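Local structure of glycosyltransferase (3WAD) at residues R159-F164 with F195-V200; G136-E141 with A185-P190; P124-W129 with G407-V412. The protein is a glycosyltransferase of the GT-B class, built from two Rossmann-like domains that each carry a parallel beta-sheet flanked by helices. All blocks are in the same frame, centred on the assembly; numbering follows the deposited sequence.

Interaction 1: R159-F164 with F195-V200; sequences RMRDHF and FTESLV
Arg161 and Glu197 meet in a side-on, two-bond salt bridge, one guanidinium nitrogen to each carboxylate oxygen. NE of Arg161 donates to OE2 of Glu197 at 3.0 Å, and NH2 of Arg161 reaches OE1 of Glu197 at 2.8 Å. Both bonds are nearly straight, the first with an N-H...O angle of 163°. Both oxygens accept through their syn lone pairs, and the two planar groups lie only 8° from coplanarity, so the pairing fixes the rotation of both. The side chains arrive from opposite directions; each runs out with CG anti to the backbone N and then bends at the second torsion. Apolar groups border the bridge: CG2 of Val200 lies 4.0 Å from NH2 of Arg161, and CZ of Phe195 comes to 3.9 Å from the same nitrogen, both obliquely to the guanidinium plane. In the next shell, Asp178 forms a further salt bridge with NH2 of Arg161, while ND2 of Asn165 hydrogen-bonds OE2 of Glu197; each charged group therefore has a second partner. The bridge joins helix 156-168 to segment 195-200, which runs into helix 198-201, with Leu180 and Leu184 of helix 179-188 packing alongside and Phe96 of helix 89-106 touching Arg161.

Interaction 2: G136-E141 with A185-P190; sequences GPIAAE and ATKGEP
Ile138 sets its CB toward Lys187 and Gly188, and its branches meet different parts of them. CG1 of Ile138 lies against the lysine stem, 3.9 Å from CG of Lys187, and CD of Lys187 is equally near that carbon; the two side chains cross obliquely. The isoleucine tip turns to the neighbouring backbone instead: CD1 of Ile138 rests 3.9 Å from CA of Gly188, and CG2 of Ile138 approaches the same CA at 4.1 Å. The backbones are close here, CA of Ile138 and CA of Gly188 being 5.7 Å apart. Lys187 is extended from its first torsion (chi1 -167°) through its third; this stem brings CG and CD across Ile138, and the bend at chi4 (59°) turns NZ off toward its polar partners. These are Glu104, in a salt bridge, and the carbonyl oxygen of Ala107 and OG1 of Thr112, in hydrogen bonds. No hydrogen bond joins the two segments, so the contact is apolar helix-helix packing. Strand 126-130, helix 135-141 and strand 147-150 follow one another in the chain, and the two strands are parallel neighbours: helix 135-141 is the connection of this beta-alpha-beta crossover in the N-terminal Rossmann-like domain.

Interaction 3: P124-W129 with G407-V412; sequences PDLVIW and GELVRV
Leu126 spreads its two methyl groups over different residues of helix 407-412, and this forms the tight part of the contact. CD1 of Leu126 meets CG1 of Val412 at 3.6 Å, the closest approach between the segments. CD2 of Leu126 lies 3.8 Å from CB of Leu409 and 3.7 Å from the carbonyl oxygen of Leu409. The fork is aimed by a first torsion (chi1 -174°) that carries CG out on the side away from the backbone nitrogen, after which chi2 of 65° places one branch over each helical residue. Leu126 crosses both Leu409 and Val412 at about a right angle, so methyl groups meet methyl and methylene carbons instead of lying alongside whole chains. Two residues farther along the strand the packing is looser: CD1 of Ile128 comes to CD1 of Leu409 at 4.0 Å, and Ile128 contributes less buried surface than Leu126. No hydrogen bond crosses the interface, and all four touching residues are buried. The solvent side belongs to the far face of the helix, where Arg411 is exposed and Glu408 partly so; Val410 directs its CB away from the strand. Axes of the short segments approach to 9.7 Å, with their N-to-C directions 123° apart, so the helix crosses the strand steeply, neither parallel nor antiparallel to it. A segment near the C-terminus thus packs on the N-terminal sheet, an arrangement familiar in GT-B enzymes, whose C-terminal helix crosses back to the first domain. Strand 126-130 lies between strands 2-6 and 147-150. Around the interface, Val148 of the latter strand touches both Leu126 and Leu409, while Leu20 of helix 18-27 touches both Ile128 and Leu409.

Overall arrangement
Interactions 1 and 2 both belong to the N-terminal domain, their centres about 15 Å apart, and their segments alternate along the chain: 136-141, 159-164, 185-190, 195-200. Interaction 3 spans both, since 124-129 precedes all of these and 407-412 follows from near the C-terminal end of the chain; its centre is about 20 Å from the centre of interaction 1 and 18 Å from that of interaction 2. Strand 126-130 leads directly into helix 135-141, where Pro137 packs on Trp129 and Ala140 on Val127. Ala185 also touches Phe195, and Leu199 touches Glu141. The three contacts therefore run from the returning C-terminal helix through the parallel sheet into its helical layer.

Interaction 1: R159-F164 with F195-V200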
# COMPACT_ATOMS: atom_id res chain seq x y z
N ARG B 159 -4.56 24.96 18.02
CA ARG B 159 -5.53 25.97 18.49
C ARG B 159 -5.35 26.35 19.99
O ARG B 159 -5.25 27.54 20.37
CB ARG B 159 -6.95 25.47 18.22
CG ARG B 159 -8.06 26.45 18.70
CD ARG B 159 -9.46 25.82 18.55
NE ARG B 159 -9.64 24.65 19.40
CZ ARG B 159 -9.96 24.68 20.70
NH1 ARG B 159 -10.15 25.85 21.35
NH2 ARG B 159 -10.10 23.51 21.36
N MET B 160 -5.26 25.36 20.87
CA MET B 160 -5.01 25.68 22.26
C MET B 160 -3.59 26.26 22.41
O MET B 160 -3.33 27.07 23.31
CB MET B 160 -5.11 24.40 23.14
CG MET B 160 -6.46 23.67 23.04
SD MET B 160 -7.59 24.38 24.24
CE MET B 160 -7.42 23.15 25.52
N ARG B 161 -2.63 25.74 21.64
CA ARG B 161 -1.24 26.18 21.86
C ARG B 161 -1.06 27.68 21.48
O ARG B 161 -0.32 28.42 22.14
CB ARG B 161 -0.25 25.34 21.05
CG ARG B 161 1.18 25.84 21.26
CD ARG B 161 1.57 25.58 22.67
NE ARG B 161 3.02 25.65 22.88
CZ ARG B 161 3.63 25.65 24.06
NH1 ARG B 161 2.92 25.45 25.18
NH2 ARG B 161 4.98 25.74 24.13
N ASP B 162 -1.73 28.07 20.42
CA ASP B 162 -1.70 29.49 20.00
C ASP B 162 -2.26 30.39 21.08
O ASP B 162 -1.59 31.40 21.43
CB ASP B 162 -2.43 29.68 18.70
CG ASP B 162 -1.64 29.17 17.55
OD1 ASP B 162 -0.39 28.87 17.69
OD2 ASP B 162 -2.28 29.00 16.51
N HIS B 163 -3.42 30.02 21.62
CA HIS B 163 -4.04 30.77 22.71
C HIS B 163 -3.06 30.84 23.86
O HIS B 163 -2.83 31.93 24.38
CB HIS B 163 -5.30 30.11 23.27
CG HIS B 163 -6.55 30.33 22.48
ND1 HIS B 163 -7.22 31.53 22.45
CD2 HIS B 163 -7.30 29.47 21.75
CE1 HIS B 163 -8.28 31.43 21.67
NE2 HIS B 163 -8.36 30.18 21.25
N PHE B 164 -2.53 29.68 24.27
CA PHE B 164 -1.60 29.62 25.37
C PHE B 164 -0.37 30.50 25.18
O PHE B 164 0.11 31.14 26.15
CB PHE B 164 -1.11 28.20 25.63
CG PHE B 164 -0.30 28.05 26.87
CD1 PHE B 164 -0.93 28.06 28.11
CD2 PHE B 164 1.06 27.87 26.82
CE1 PHE B 164 -0.23 27.85 29.29
CE2 PHE B 164 1.81 27.69 28.00
CZ PHE B 164 1.16 27.68 29.23
N PHE B 195 14.69 21.88 24.06
CA PHE B 195 13.35 22.44 23.70
C PHE B 195 13.37 23.58 22.69
O PHE B 195 14.02 24.60 22.94
CB PHE B 195 12.55 22.86 24.92
CG PHE B 195 11.19 23.35 24.55
CD1 PHE B 195 10.17 22.42 24.17
CD2 PHE B 195 10.91 24.74 24.49
CE1 PHE B 195 8.90 22.86 23.78
CE2 PHE B 195 9.61 25.21 24.11
CZ PHE B 195 8.62 24.27 23.75
N THR B 196 12.69 23.42 21.55
CA THR B 196 12.31 24.55 20.71
C THR B 196 10.81 24.42 20.56
O THR B 196 10.26 23.31 20.76
CB THR B 196 12.85 24.40 19.28
OG1 THR B 196 12.65 23.03 18.82
CG2 THR B 196 14.34 24.76 19.21
N GLU B 197 10.16 25.48 20.10
CA GLU B 197 8.73 25.47 19.87
C GLU B 197 8.38 24.50 18.72
O GLU B 197 7.29 23.96 18.62
CB GLU B 197 8.20 26.88 19.63
CG GLU B 197 6.67 27.00 19.40
CD GLU B 197 5.78 26.59 20.62
OE1 GLU B 197 6.29 26.46 21.75
OE2 GLU B 197 4.54 26.39 20.45
N SER B 198 9.34 24.27 17.85
CA SER B 198 9.10 23.40 16.74
C SER B 198 8.94 21.94 17.23
O SER B 198 8.40 21.12 16.52
CB SER B 198 10.24 23.56 15.74
OG SER B 198 11.35 22.97 16.36
N LEU B 199 9.33 21.63 18.47
CA LEU B 199 9.08 20.27 19.04
C LEU B 199 7.58 20.06 19.32
O LEU B 199 7.09 18.92 19.38
CB LEU B 199 9.85 20.05 20.37
CG LEU B 199 11.39 19.99 20.20
CD1 LEU B 199 11.98 19.76 21.52
CD2 LEU B 199 11.81 18.86 19.21
N VAL B 200 6.88 21.17 19.51
CA VAL B 200 5.47 21.10 19.84
C VAL B 200 4.63 20.92 18.63
O VAL B 200 3.68 20.11 18.63
CB VAL B 200 4.99 22.40 20.59
CG1 VAL B 200 3.47 22.33 20.69
CG2 VAL B 200 5.63 22.46 22.01

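Interaction 2: G136-E141 with A185-P190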
# COMPACT_ATOMS: atom_id res chain seq x y z
N GLY B 136 8.40 11.32 17.54
CA GLY B 136 8.67 11.87 16.21
C GLY B 136 9.66 13.06 16.20
O GLY B 136 10.76 12.97 15.57
N PRO B 137 9.26 14.19 16.84
CA PRO B 137 10.11 15.39 16.82
C PRO B 137 11.44 15.21 17.59
O PRO B 137 12.37 15.85 17.19
CB PRO B 137 9.22 16.49 17.46
CG PRO B 137 8.23 15.73 18.35
CD PRO B 137 7.98 14.41 17.57
N ILE B 138 11.49 14.46 18.69
CA ILE B 138 12.75 14.18 19.42
C ILE B 138 13.76 13.46 18.47
O ILE B 138 14.96 13.95 18.25
CB ILE B 138 12.48 13.36 20.68
CG1 ILE B 138 11.45 14.09 21.58
CG2 ILE B 138 13.76 13.03 21.49
CD1 ILE B 138 11.91 15.49 22.06
N ALA B 139 13.28 12.37 17.84
CA ALA B 139 14.15 11.62 16.94
C ALA B 139 14.67 12.51 15.79
O ALA B 139 15.88 12.47 15.50
CB ALA B 139 13.42 10.40 16.39
N ALA B 140 13.80 13.34 15.19
CA ALA B 140 14.13 14.17 14.04
C ALA B 140 15.22 15.19 14.32
O ALA B 140 16.00 15.52 13.40
CB ALA B 140 12.93 14.93 13.50
N GLU B 141 15.18 15.72 15.53
CA GLU B 141 16.04 16.80 15.94
C GLU B 141 17.39 16.27 16.44
O GLU B 141 18.32 17.03 16.64
CB GLU B 141 15.36 17.57 17.08
CG GLU B 141 14.12 18.28 16.56
CD GLU B 141 14.37 19.70 16.13
OE1 GLU B 141 13.37 20.40 15.77
OE2 GLU B 141 15.57 20.11 16.19
N ALA B 185 11.56 19.30 26.93
CA ALA B 185 12.98 19.46 27.28
C ALA B 185 13.47 18.17 27.97
O ALA B 185 14.55 17.61 27.63
CB ALA B 185 13.19 20.66 28.20
N THR B 186 12.68 17.72 28.94
CA THR B 186 12.91 16.44 29.63
C THR B 186 12.98 15.21 28.68
O THR B 186 13.89 14.38 28.80
CB THR B 186 11.79 16.15 30.63
OG1 THR B 186 11.88 17.11 31.67
CG2 THR B 186 11.97 14.78 31.34
N LYS B 187 12.01 15.09 27.81
CA LYS B 187 11.98 14.00 26.85
C LYS B 187 13.24 14.02 25.96
O LYS B 187 13.78 12.95 25.68
CB LYS B 187 10.75 14.13 25.96
CG LYS B 187 10.43 12.86 25.11
CD LYS B 187 9.03 13.05 24.48
CE LYS B 187 8.52 11.83 23.74
NZ LYS B 187 8.44 10.68 24.61
N GLY B 188 13.68 15.21 25.52
CA GLY B 188 14.81 15.40 24.63
C GLY B 188 16.18 15.28 25.27
O GLY B 188 17.19 14.93 24.61
N GLU B 189 16.23 15.52 26.57
CA GLU B 189 17.47 15.60 27.30
C GLU B 189 18.42 14.37 27.08
O GLU B 189 19.63 14.56 26.83
CB GLU B 189 17.13 15.80 28.78
CG GLU B 189 18.27 16.28 29.58
CD GLU B 189 19.20 15.15 29.86
OE1 GLU B 189 18.74 13.99 29.83
OE2 GLU B 189 20.40 15.38 30.05
N PRO B 190 17.87 13.12 27.12
CA PRO B 190 18.85 12.03 27.02
C PRO B 190 19.44 11.93 25.62
O PRO B 190 20.38 11.19 25.41
CB PRO B 190 18.03 10.76 27.40
CG PRO B 190 16.98 11.26 28.31
CD PRO B 190 16.59 12.63 27.67

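Interaction 3: P124-W129 with G407-V412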
# COMPACT_ATOMS: atom_id res chain seq x y z
N PRO B 124 17.23 9.56 8.49
CA PRO B 124 16.23 9.97 7.54
C PRO B 124 16.35 11.42 7.01
O PRO B 124 16.78 12.26 7.74
CB PRO B 124 14.94 9.86 8.36
CG PRO B 124 15.31 10.16 9.65
CD PRO B 124 16.69 9.50 9.84
N ASP B 125 15.89 11.73 5.81
CA ASP B 125 15.88 13.13 5.36
C ASP B 125 14.64 13.93 5.75
O ASP B 125 14.64 15.19 5.60
CB ASP B 125 15.98 13.17 3.86
CG ASP B 125 17.26 12.44 3.37
OD1 ASP B 125 18.37 12.92 3.72
OD2 ASP B 125 17.15 11.30 2.82
N LEU B 126 13.57 13.20 6.13
CA LEU B 126 12.26 13.81 6.57
C LEU B 126 11.67 12.87 7.67
O LEU B 126 11.72 11.62 7.50
CB LEU B 126 11.37 13.97 5.34
CG LEU B 126 10.00 14.70 5.48
CD1 LEU B 126 10.24 16.18 5.84
CD2 LEU B 126 9.22 14.54 4.25
N VAL B 127 11.31 13.42 8.86
CA VAL B 127 10.42 12.70 9.81
C VAL B 127 8.96 13.22 9.67
O VAL B 127 8.72 14.48 9.61
CB VAL B 127 10.96 12.69 11.23
CG1 VAL B 127 9.94 12.00 12.30
CG2 VAL B 127 12.39 12.02 11.24
N ILE B 128 8.00 12.29 9.51
CA ILE B 128 6.52 12.65 9.47
C ILE B 128 5.90 11.95 10.68
O ILE B 128 5.95 10.71 10.77
CB ILE B 128 5.80 12.22 8.22
CG1 ILE B 128 6.51 12.80 6.94
CG2 ILE B 128 4.26 12.61 8.27
CD1 ILE B 128 5.94 12.31 5.67
N TRP B 129 5.41 12.72 11.64
CA TRP B 129 4.90 12.09 12.87
C TRP B 129 3.41 12.40 13.00
O TRP B 129 2.98 13.55 12.95
CB TRP B 129 5.60 12.53 14.09
CG TRP B 129 5.89 14.05 14.28
CD1 TRP B 129 6.78 14.89 13.53
CD2 TRP B 129 5.29 14.91 15.28
NE1 TRP B 129 6.79 16.16 14.09
CE2 TRP B 129 5.88 16.21 15.13
CE3 TRP B 129 4.41 14.68 16.36
CZ2 TRP B 129 5.57 17.27 16.00
CZ3 TRP B 129 4.11 15.73 17.21
CH2 TRP B 129 4.70 17.03 17.03
N GLY B 407 5.47 16.39 -3.46
CA GLY B 407 6.35 17.42 -4.00
C GLY B 407 6.62 18.49 -2.97
O GLY B 407 7.73 18.92 -2.86
N GLU B 408 5.62 18.86 -2.17
CA GLU B 408 5.87 19.78 -1.05
C GLU B 408 6.73 19.18 0.01
O GLU B 408 7.50 19.88 0.67
CB GLU B 408 4.56 20.23 -0.39
CG GLU B 408 3.66 20.90 -1.29
CD GLU B 408 4.01 22.37 -1.47
OE1 GLU B 408 5.10 22.87 -1.02
OE2 GLU B 408 3.18 23.03 -2.15
N LEU B 409 6.56 17.88 0.27
CA LEU B 409 7.31 17.28 1.33
C LEU B 409 8.81 17.23 0.94
O LEU B 409 9.68 17.26 1.79
CB LEU B 409 6.77 15.85 1.63
CG LEU B 409 5.39 15.84 2.34
CD1 LEU B 409 4.86 14.42 2.51
CD2 LEU B 409 5.44 16.55 3.66
N VAL B 410 9.06 17.02 -0.35
CA VAL B 410 10.45 17.03 -0.87
C VAL B 410 10.97 18.46 -0.70
O VAL B 410 12.12 18.61 -0.32
CB VAL B 410 10.52 16.53 -2.33
CG1 VAL B 410 11.85 16.89 -3.05
CG2 VAL B 410 10.32 14.99 -2.39
N ARG B 411 10.14 19.50 -0.95
CA ARG B 411 10.62 20.90 -0.73
C ARG B 411 10.88 21.15 0.72
O ARG B 411 11.76 21.91 1.04
CB ARG B 411 9.68 21.94 -1.33
CG ARG B 411 9.71 21.90 -2.91
CD ARG B 411 8.89 22.97 -3.58
NE ARG B 411 8.03 22.39 -4.63
CZ ARG B 411 6.72 22.11 -4.49
NH1 ARG B 411 6.10 22.34 -3.33
NH2 ARG B 411 6.03 21.59 -5.49
N VAL B 412 10.13 20.51 1.64
CA VAL B 412 10.44 20.64 3.08
C VAL B 412 11.76 20.02 3.38
O VAL B 412 12.55 20.60 4.13
CB VAL B 412 9.41 19.94 4.11
CG1 VAL B 412 10.05 19.76 5.54
CG2 VAL B 412 8.22 20.77 4.26